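Local structure of isomerase prhC (5X9J) at residues A32-F37 with F92-E97; I109-A114 with N128-Q133. The protein acts as a homodimeric isomerase of the trt14 family in the biosynthesis of the fungal meroterpenoid paraherquonin. All coordinates share one frame; numbering follows the deposited sequence.

Interaction 1: residues A32-F37 with F92-E97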
ATOM      1  N   ALA B  32      -0.980   5.820  19.281  1.00 30.64           N
ATOM      2  CA  ALA B  32       0.228   5.564  20.065  1.00 30.09           C
ATOM      3  C   ALA B  32       0.824   4.206  19.727  1.00 30.43           C
ATOM      4  O   ALA B  32       2.051   4.051  19.667  1.00 29.74           O
ATOM      5  CB  ALA B  32      -0.087   5.644  21.564  1.00 29.69           C
ATOM      6  N   LEU B  33      -0.030   3.201  19.514  1.00 28.31           N
ATOM      7  CA  LEU B  33       0.474   1.879  19.156  1.00 30.14           C
ATOM      8  C   LEU B  33       1.222   1.916  17.824  1.00 26.19           C
ATOM      9  O   LEU B  33       2.275   1.292  17.679  1.00 27.88           O
ATOM     10  CB  LEU B  33      -0.682   0.877  19.108  1.00 29.98           C
ATOM     11  CG  LEU B  33      -0.261  -0.566  18.811  1.00 31.32           C
ATOM     12  CD1 LEU B  33       0.591  -1.109  19.938  1.00 33.56           C
ATOM     13  CD2 LEU B  33      -1.482  -1.454  18.581  1.00 32.49           C
ATOM     14  N   ALA B  34       0.708   2.672  16.851  1.00 26.72           N
ATOM     15  CA  ALA B  34       1.362   2.767  15.549  1.00 26.69           C
ATOM     16  C   ALA B  34       2.734   3.429  15.666  1.00 26.10           C
ATOM     17  O   ALA B  34       3.726   2.948  15.095  1.00 24.06           O
ATOM     18  CB  ALA B  34       0.463   3.541  14.576  1.00 22.22           C
ATOM     19  N   HIS B  35       2.811   4.542  16.397  1.00 28.85           N
ATOM     20  CA  HIS B  35       4.112   5.185  16.608  1.00 27.90           C
ATOM     21  C   HIS B  35       5.069   4.265  17.353  1.00 27.13           C
ATOM     22  O   HIS B  35       6.259   4.190  17.022  1.00 28.11           O
ATOM     23  CB  HIS B  35       3.931   6.493  17.370  1.00 28.65           C
ATOM     24  CG  HIS B  35       3.339   7.589  16.543  1.00 29.30           C
ATOM     25  ND1 HIS B  35       4.012   8.169  15.487  1.00 29.51           N
ATOM     26  CD2 HIS B  35       2.143   8.219  16.623  1.00 27.26           C
ATOM     27  CE1 HIS B  35       3.254   9.111  14.952  1.00 29.87           C
ATOM     28  NE2 HIS B  35       2.114   9.157  15.619  1.00 28.06           N
ATOM     29  N   LYS B  36       4.559   3.541  18.352  1.00 28.46           N
ATOM     30  CA  LYS B  36       5.396   2.622  19.116  1.00 26.81           C
ATOM     31  C   LYS B  36       5.924   1.502  18.233  1.00 28.45           C
ATOM     32  O   LYS B  36       7.111   1.153  18.288  1.00 26.86           O
ATOM     33  CB  LYS B  36       4.596   2.055  20.291  1.00 29.82           C
ATOM     34  CG  LYS B  36       5.360   1.041  21.133  1.00 30.62           C
ATOM     35  CD  LYS B  36       4.550   0.670  22.371  1.00 33.29           C
ATOM     36  CE  LYS B  36       5.360  -0.210  23.327  1.00 37.19           C
ATOM     37  NZ  LYS B  36       4.491  -0.702  24.433  1.00 39.84           N
ATOM     38  N   PHE B  37       5.035   0.905  17.430  1.00 27.58           N
ATOM     39  CA  PHE B  37       5.443  -0.069  16.421  1.00 25.83           C
ATOM     40  C   PHE B  37       6.624   0.439  15.598  1.00 26.38           C
ATOM     41  O   PHE B  37       7.639  -0.250  15.451  1.00 27.57           O
ATOM     42  CB  PHE B  37       4.237  -0.381  15.522  1.00 25.88           C
ATOM     43  CG  PHE B  37       4.549  -1.283  14.362  1.00 30.58           C
ATOM     44  CD1 PHE B  37       4.842  -0.750  13.109  1.00 28.74           C
ATOM     45  CD2 PHE B  37       4.522  -2.659  14.514  1.00 30.87           C
ATOM     46  CE1 PHE B  37       5.122  -1.579  12.027  1.00 30.89           C
ATOM     47  CE2 PHE B  37       4.796  -3.503  13.431  1.00 34.17           C
ATOM     48  CZ  PHE B  37       5.104  -2.956  12.190  1.00 30.25           C
ATOM     49  N   PHE B  92      12.603   3.663  10.561  1.00 29.21           N
ATOM     50  CA  PHE B  92      11.230   3.417  10.121  1.00 31.46           C
ATOM     51  C   PHE B  92      10.345   4.401  10.876  1.00 31.98           C
ATOM     52  O   PHE B  92      10.379   4.433  12.110  1.00 32.70           O
ATOM     53  CB  PHE B  92      10.825   1.965  10.405  1.00 31.07           C
ATOM     54  CG  PHE B  92       9.570   1.501   9.686  1.00 35.43           C
ATOM     55  CD1 PHE B  92       8.325   1.576  10.302  1.00 35.34           C
ATOM     56  CD2 PHE B  92       9.642   0.947   8.421  1.00 34.02           C
ATOM     57  CE1 PHE B  92       7.173   1.135   9.656  1.00 33.83           C
ATOM     58  CE2 PHE B  92       8.496   0.503   7.766  1.00 39.75           C
ATOM     59  CZ  PHE B  92       7.260   0.600   8.382  1.00 36.55           C
ATOM     60  N   TRP B  93       9.588   5.229  10.158  1.00 27.53           N
ATOM     61  CA  TRP B  93       8.840   6.285  10.828  1.00 27.24           C
ATOM     62  C   TRP B  93       7.564   6.599  10.056  1.00 29.54           C
ATOM     63  O   TRP B  93       7.512   6.458   8.831  1.00 25.16           O
ATOM     64  CB  TRP B  93       9.688   7.565  10.988  1.00 27.22           C
ATOM     65  CG  TRP B  93      10.062   8.238   9.675  1.00 29.23           C
ATOM     66  CD1 TRP B  93       9.448   9.316   9.106  1.00 27.27           C
ATOM     67  CD2 TRP B  93      11.147   7.886   8.794  1.00 26.59           C
ATOM     68  NE1 TRP B  93      10.070   9.648   7.927  1.00 29.10           N
ATOM     69  CE2 TRP B  93      11.119   8.790   7.715  1.00 28.83           C
ATOM     70  CE3 TRP B  93      12.134   6.899   8.817  1.00 26.37           C
ATOM     71  CZ2 TRP B  93      12.037   8.731   6.662  1.00 29.75           C
ATOM     72  CZ3 TRP B  93      13.044   6.841   7.765  1.00 29.64           C
ATOM     73  CH2 TRP B  93      12.988   7.752   6.706  1.00 29.21           C
ATOM     74  N   ILE B  94       6.545   7.053  10.795  1.00 26.40           N
ATOM     75  CA  ILE B  94       5.275   7.433  10.191  1.00 28.52           C
ATOM     76  C   ILE B  94       5.424   8.763   9.465  1.00 29.02           C
ATOM     77  O   ILE B  94       6.055   9.705   9.971  1.00 26.90           O
ATOM     78  CB  ILE B  94       4.174   7.503  11.263  1.00 28.07           C
ATOM     79  CG1 ILE B  94       4.014   6.149  11.937  1.00 29.56           C
ATOM     80  CG2 ILE B  94       2.844   7.926  10.647  1.00 29.11           C
ATOM     81  CD1 ILE B  94       2.887   6.118  12.948  1.00 30.31           C
ATOM     82  N   ILE B  95       4.868   8.832   8.255  1.00 26.57           N
ATOM     83  CA  ILE B  95       4.825  10.051   7.456  1.00 26.44           C
ATOM     84  C   ILE B  95       3.368  10.403   7.192  1.00 28.11           C
ATOM     85  O   ILE B  95       2.468   9.559   7.307  1.00 25.54           O
ATOM     86  CB  ILE B  95       5.576   9.908   6.115  1.00 28.67           C
ATOM     87  CG1 ILE B  95       4.939   8.789   5.270  1.00 28.36           C
ATOM     88  CG2 ILE B  95       7.071   9.647   6.351  1.00 27.59           C
ATOM     89  CD1 ILE B  95       5.483   8.676   3.826  1.00 26.99           C
ATOM     90  N   ASP B  96       3.145  11.664   6.819  1.00 29.07           N
ATOM     91  CA  ASP B  96       1.866  12.127   6.275  1.00 32.39           C
ATOM     92  C   ASP B  96       0.720  11.724   7.202  1.00 32.74           C
ATOM     93  O   ASP B  96      -0.231  11.045   6.810  1.00 30.51           O
ATOM     94  CB  ASP B  96       1.667  11.578   4.852  1.00 28.59           C
ATOM     95  CG  ASP B  96       0.472  12.202   4.131  1.00 37.68           C
ATOM     96  OD1 ASP B  96       0.053  13.315   4.519  1.00 37.25           O
ATOM     97  OD2 ASP B  96      -0.046  11.577   3.167  1.00 36.50           O
ATOM     98  N   GLU B  97       0.855  12.135   8.464  1.00 32.30           N
ATOM     99  CA  GLU B  97       0.014  11.610   9.531  1.00 34.24           C
ATOM    100  C   GLU B  97      -1.452  11.951   9.351  1.00 36.10           C
ATOM    101  O   GLU B  97      -2.306  11.237   9.889  1.00 34.67           O
ATOM    102  CB  GLU B  97       0.483  12.140  10.888  1.00 34.34           C
ATOM    103  CG  GLU B  97       1.631  11.364  11.466  1.00 40.55           C
ATOM    104  CD  GLU B  97       2.149  11.962  12.767  1.00 46.85           C
ATOM    105  OE1 GLU B  97       1.337  12.196  13.695  1.00 48.97           O
ATOM    106  OE2 GLU B  97       3.375  12.197  12.845  1.00 51.22           O
TER
HETATM  107  O   HOH W   1       6.797   7.537  13.661  1.00 33.72           O
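Ile94 meets His35 through two matching first torsions: each side chain sets its leading branch anti to its own carbonyl carbon, CG1 of Ile94 at chi1 -60° and CG of His35 at chi1 -73°. Ile94, extended beyond CG1, thereby reaches under the imidazole, and its CD1 methyl lies over one ring face, 3.7 Å from the ring centroid and displaced toward the rim, in a CH-pi contact. The methyl is closest to ND1 of His35, at 3.5 Å; about a quarter-turn round from the ring, CD1 of Ile94 also touches the helix, 3.9 Å from CB of Ala34. One methyl group thus fills the angle between the imidazole and the helix backbone.

At the edge of the same ring stands the carboxylate of Glu97, its plane turned 70° from that of the imidazole. OE1 of Glu97 comes to 3.7 Å from NE2 of His35, which is proximity and not a hydrogen bond. A water lies near the ring plane by ND1; it accepts a 2.9 Å bond from the backbone N of Ile94, while its link to ND1 of His35 is long and weak. Deeper in, CE1 of Phe37 touches CE1 of Phe92 at 4.1 Å, the two side chains slanting across one another.

Helix 26-43 and strand 90-94 run nearly antiparallel here, their short segments 8.2 Å apart at closest approach, so the helix runs roughly along the strand and packs on one face of the sheet. Cys38 of the helix adds to the cover of both Phe92 and Ile94. The chemistry grades from aromatic and aliphatic packing inside to a partly exposed imidazole beside a carboxylate outside. With no direct hydrogen bond between the two segments, adhesion rests mainly on apolar and CH-pi packing, and the polar rim adds little beyond the weakly bridging water.

Interaction 2: residues I109-A114 with N128-Q133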
ATOM      1  N   ILE B 109      -5.662   0.171  12.563  1.00 26.28           N
ATOM      2  CA  ILE B 109      -5.142   1.461  12.141  1.00 26.84           C
ATOM      3  C   ILE B 109      -4.303   1.258  10.892  1.00 24.03           C
ATOM      4  O   ILE B 109      -3.518   0.310  10.793  1.00 25.41           O
ATOM      5  CB  ILE B 109      -4.351   2.140  13.286  1.00 27.17           C
ATOM      6  CG1 ILE B 109      -3.852   3.526  12.858  1.00 26.13           C
ATOM      7  CG2 ILE B 109      -3.202   1.241  13.784  1.00 22.85           C
ATOM      8  CD1 ILE B 109      -3.393   4.412  14.064  1.00 27.05           C
ATOM      9  N   ALA B 110      -4.487   2.144   9.923  1.00 23.09           N
ATOM     10  CA  ALA B 110      -3.691   2.137   8.707  1.00 23.68           C
ATOM     11  C   ALA B 110      -2.908   3.438   8.662  1.00 26.51           C
ATOM     12  O   ALA B 110      -3.475   4.506   8.894  1.00 24.86           O
ATOM     13  CB  ALA B 110      -4.566   1.996   7.458  1.00 24.66           C
ATOM     14  N   PHE B 111      -1.610   3.350   8.376  1.00 23.44           N
ATOM     15  CA  PHE B 111      -0.807   4.559   8.333  1.00 24.50           C
ATOM     16  C   PHE B 111       0.270   4.430   7.272  1.00 23.40           C
ATOM     17  O   PHE B 111       0.712   3.332   6.937  1.00 22.79           O
ATOM     18  CB  PHE B 111      -0.173   4.868   9.697  1.00 22.10           C
ATOM     19  CG  PHE B 111       0.678   3.751  10.250  1.00 23.95           C
ATOM     20  CD1 PHE B 111       2.046   3.720  10.018  1.00 23.13           C
ATOM     21  CD2 PHE B 111       0.109   2.750  11.026  1.00 23.54           C
ATOM     22  CE1 PHE B 111       2.834   2.708  10.556  1.00 24.31           C
ATOM     23  CE2 PHE B 111       0.875   1.736  11.547  1.00 23.22           C
ATOM     24  CZ  PHE B 111       2.254   1.721  11.325  1.00 25.81           C
ATOM     25  N   ARG B 112       0.682   5.572   6.746  1.00 26.49           N
ATOM     26  CA  ARG B 112       1.800   5.643   5.825  1.00 26.03           C
ATOM     27  C   ARG B 112       3.101   5.747   6.606  1.00 26.75           C
ATOM     28  O   ARG B 112       3.165   6.418   7.641  1.00 25.53           O
ATOM     29  CB  ARG B 112       1.649   6.848   4.901  1.00 24.19           C
ATOM     30  CG  ARG B 112       0.454   6.779   3.966  1.00 27.32           C
ATOM     31  CD  ARG B 112       0.427   8.031   3.096  1.00 29.72           C
ATOM     32  NE  ARG B 112       1.472   7.992   2.073  1.00 29.19           N
ATOM     33  CZ  ARG B 112       1.714   8.982   1.220  1.00 31.46           C
ATOM     34  NH1 ARG B 112       1.001  10.103   1.281  1.00 28.63           N
ATOM     35  NH2 ARG B 112       2.667   8.847   0.308  1.00 30.94           N
ATOM     36  N   ALA B 113       4.134   5.067   6.115  1.00 25.34           N
ATOM     37  CA  ALA B 113       5.426   5.070   6.775  1.00 26.65           C
ATOM     38  C   ALA B 113       6.519   5.139   5.720  1.00 29.52           C
ATOM     39  O   ALA B 113       6.299   4.840   4.541  1.00 29.63           O
ATOM     40  CB  ALA B 113       5.610   3.829   7.659  1.00 24.52           C
ATOM     41  N   ALA B 114       7.696   5.567   6.151  1.00 26.86           N
ATOM     42  CA  ALA B 114       8.884   5.549   5.319  1.00 26.65           C
ATOM     43  C   ALA B 114       9.979   4.817   6.075  1.00 30.93           C
ATOM     44  O   ALA B 114       9.950   4.716   7.302  1.00 31.05           O
ATOM     45  CB  ALA B 114       9.342   6.969   4.942  1.00 27.66           C
ATOM     46  N   ASN B 128       5.813   3.046   2.623  1.00 25.74           N
ATOM     47  CA  ASN B 128       5.025   1.891   3.015  1.00 27.12           C
ATOM     48  C   ASN B 128       3.619   2.328   3.392  1.00 27.16           C
ATOM     49  O   ASN B 128       3.368   3.490   3.720  1.00 25.05           O
ATOM     50  CB  ASN B 128       5.671   1.154   4.213  1.00 28.71           C
ATOM     51  CG  ASN B 128       7.151   0.804   3.969  1.00 37.24           C
ATOM     52  OD1 ASN B 128       7.496  -0.352   3.716  1.00 41.60           O
ATOM     53  ND2 ASN B 128       8.027   1.812   4.046  1.00 35.43           N
ATOM     54  N   LEU B 129       2.704   1.369   3.362  1.00 25.38           N
ATOM     55  CA  LEU B 129       1.410   1.494   4.021  1.00 25.44           C
ATOM     56  C   LEU B 129       1.299   0.306   4.964  1.00 23.70           C
ATOM     57  O   LEU B 129       1.477  -0.840   4.542  1.00 23.91           O
ATOM     58  CB  LEU B 129       0.261   1.533   3.007  1.00 26.69           C
ATOM     59  CG  LEU B 129      -1.147   1.955   3.492  1.00 29.25           C
ATOM     60  CD1 LEU B 129      -1.813   0.873   4.353  1.00 27.72           C
ATOM     61  CD2 LEU B 129      -1.132   3.255   4.232  1.00 26.85           C
ATOM     62  N   VAL B 130       1.057   0.575   6.238  1.00 20.84           N
ATOM     63  CA  VAL B 130       0.997  -0.471   7.251  1.00 23.01           C
ATOM     64  C   VAL B 130      -0.412  -0.483   7.820  1.00 24.70           C
ATOM     65  O   VAL B 130      -0.962   0.574   8.135  1.00 24.75           O
ATOM     66  CB  VAL B 130       2.032  -0.253   8.370  1.00 25.06           C
ATOM     67  CG1 VAL B 130       1.874  -1.332   9.463  1.00 24.45           C
ATOM     68  CG2 VAL B 130       3.465  -0.279   7.797  1.00 25.15           C
ATOM     69  N   ILE B 131      -0.997  -1.668   7.951  1.00 24.15           N
ATOM     70  CA  ILE B 131      -2.224  -1.836   8.715  1.00 23.57           C
ATOM     71  C   ILE B 131      -1.899  -2.682   9.934  1.00 24.88           C
ATOM     72  O   ILE B 131      -1.298  -3.752   9.805  1.00 24.91           O
ATOM     73  CB  ILE B 131      -3.334  -2.497   7.882  1.00 26.00           C
ATOM     74  CG1 ILE B 131      -3.664  -1.647   6.651  1.00 26.61           C
ATOM     75  CG2 ILE B 131      -4.584  -2.723   8.762  1.00 23.10           C
ATOM     76  CD1 ILE B 131      -4.722  -2.305   5.720  1.00 30.86           C
ATOM     77  N   LEU B 132      -2.307  -2.222  11.109  1.00 22.81           N
ATOM     78  CA  LEU B 132      -2.167  -3.004  12.327  1.00 23.86           C
ATOM     79  C   LEU B 132      -3.537  -3.427  12.834  1.00 24.42           C
ATOM     80  O   LEU B 132      -4.472  -2.625  12.862  1.00 23.92           O
ATOM     81  CB  LEU B 132      -1.447  -2.221  13.426  1.00 22.89           C
ATOM     82  CG  LEU B 132      -0.060  -1.682  13.075  1.00 23.06           C
ATOM     83  CD1 LEU B 132       0.491  -0.847  14.240  1.00 24.78           C
ATOM     84  CD2 LEU B 132       0.894  -2.816  12.733  1.00 22.64           C
ATOM     85  N   GLN B 133      -3.643  -4.690  13.222  1.00 25.40           N
ATOM     86  CA  GLN B 133      -4.762  -5.177  14.013  1.00 26.61           C
ATOM     87  C   GLN B 133      -4.276  -5.233  15.452  1.00 28.07           C
ATOM     88  O   GLN B 133      -3.327  -5.957  15.759  1.00 30.37           O
ATOM     89  CB  GLN B 133      -5.232  -6.558  13.545  1.00 26.38           C
ATOM     90  CG  GLN B 133      -6.248  -7.205  14.500  1.00 29.21           C
ATOM     91  CD  GLN B 133      -7.595  -6.526  14.432  1.00 31.29           C
ATOM     92  OE1 GLN B 133      -8.274  -6.601  13.414  1.00 34.94           O
ATOM     93  NE2 GLN B 133      -7.980  -5.831  15.503  1.00 31.96           N
TER
HETATM   94  O   HOH W   2       3.475   5.863   2.210  1.00 29.78           O
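The backbone oxygen of Asn128 is gripped by two donors: N of Ala113 at 3.0 Å, and a water that donates to it at 2.8 Å. The amide of Ala113 approaches from well above the carbonyl plane, 44° out of it. The same water accepts from NE of Arg112 at the edge of the guanidinium, in its plane, and so ties that side chain to the opposite strand. NH1 of Arg112 has its partner in Asp96.

Five antiparallel pairs follow one another along the two strands. The hydrogen-bonded pairs, Ile109 with Leu132, Phe111 with Val130 and Ala113 with Asn128, each close two backbone bonds, and that from Val130 N to Phe111 O is almost straight at 176°. Between them, CA of Ala110 makes a CA-H...O contact of 3.2 Å with O of Val130.

Phe111 has its CG wedged between backbone N and carbonyl carbon (chi1 57°), which folds the ring across toward the partner strand. Val130 CB sits over one face of this ring, 3.9 Å from its centroid, in a CH-pi contact. CD1 of Leu132 meets the ring near its plane, 3.8 Å from CE2 of Phe111. An alanine in place of Phe111 would probably open a gap beside Val130 and Leu132 and deprive both of their aromatic neighbour. On the other face of the sheet, CB of Ala110 packs against CG1 of Ile131 at 3.8 Å.

This hairpin of strands 108-119 and 124-134 is flanked by strands 90-94 and 141-148. Helix 26-43 covers Ile109 and Phe111 through Ala34, whereas the face bearing Ala110, Leu129 and Ile131 packs on the second subunit, where Ala110 and Leu129 meet their counterparts.

Interaction 1 straddles the border between core and surface, while interaction 2, the pairing of the hairpin strands, is buried. Both involve the same sheet, since strands 90-94 and 108-119 are neighbours in it. Interaction 1 joins helix to sheet by side-chain packing and a water, whereas 109-114 with 128-133 is strand pairing built on paired backbone bonds. Direct links connect them: OD2 of Asp96 forms a 2.6 Å salt bridge with NH1 of Arg112, N of Ala114 probably bonds to O of Trp93, and Ile94 packs against Arg112. The polar groups that meet in interaction 2 are largely backbone and satisfy one another, while those of interaction 1 are mostly side chains at a partly exposed rim.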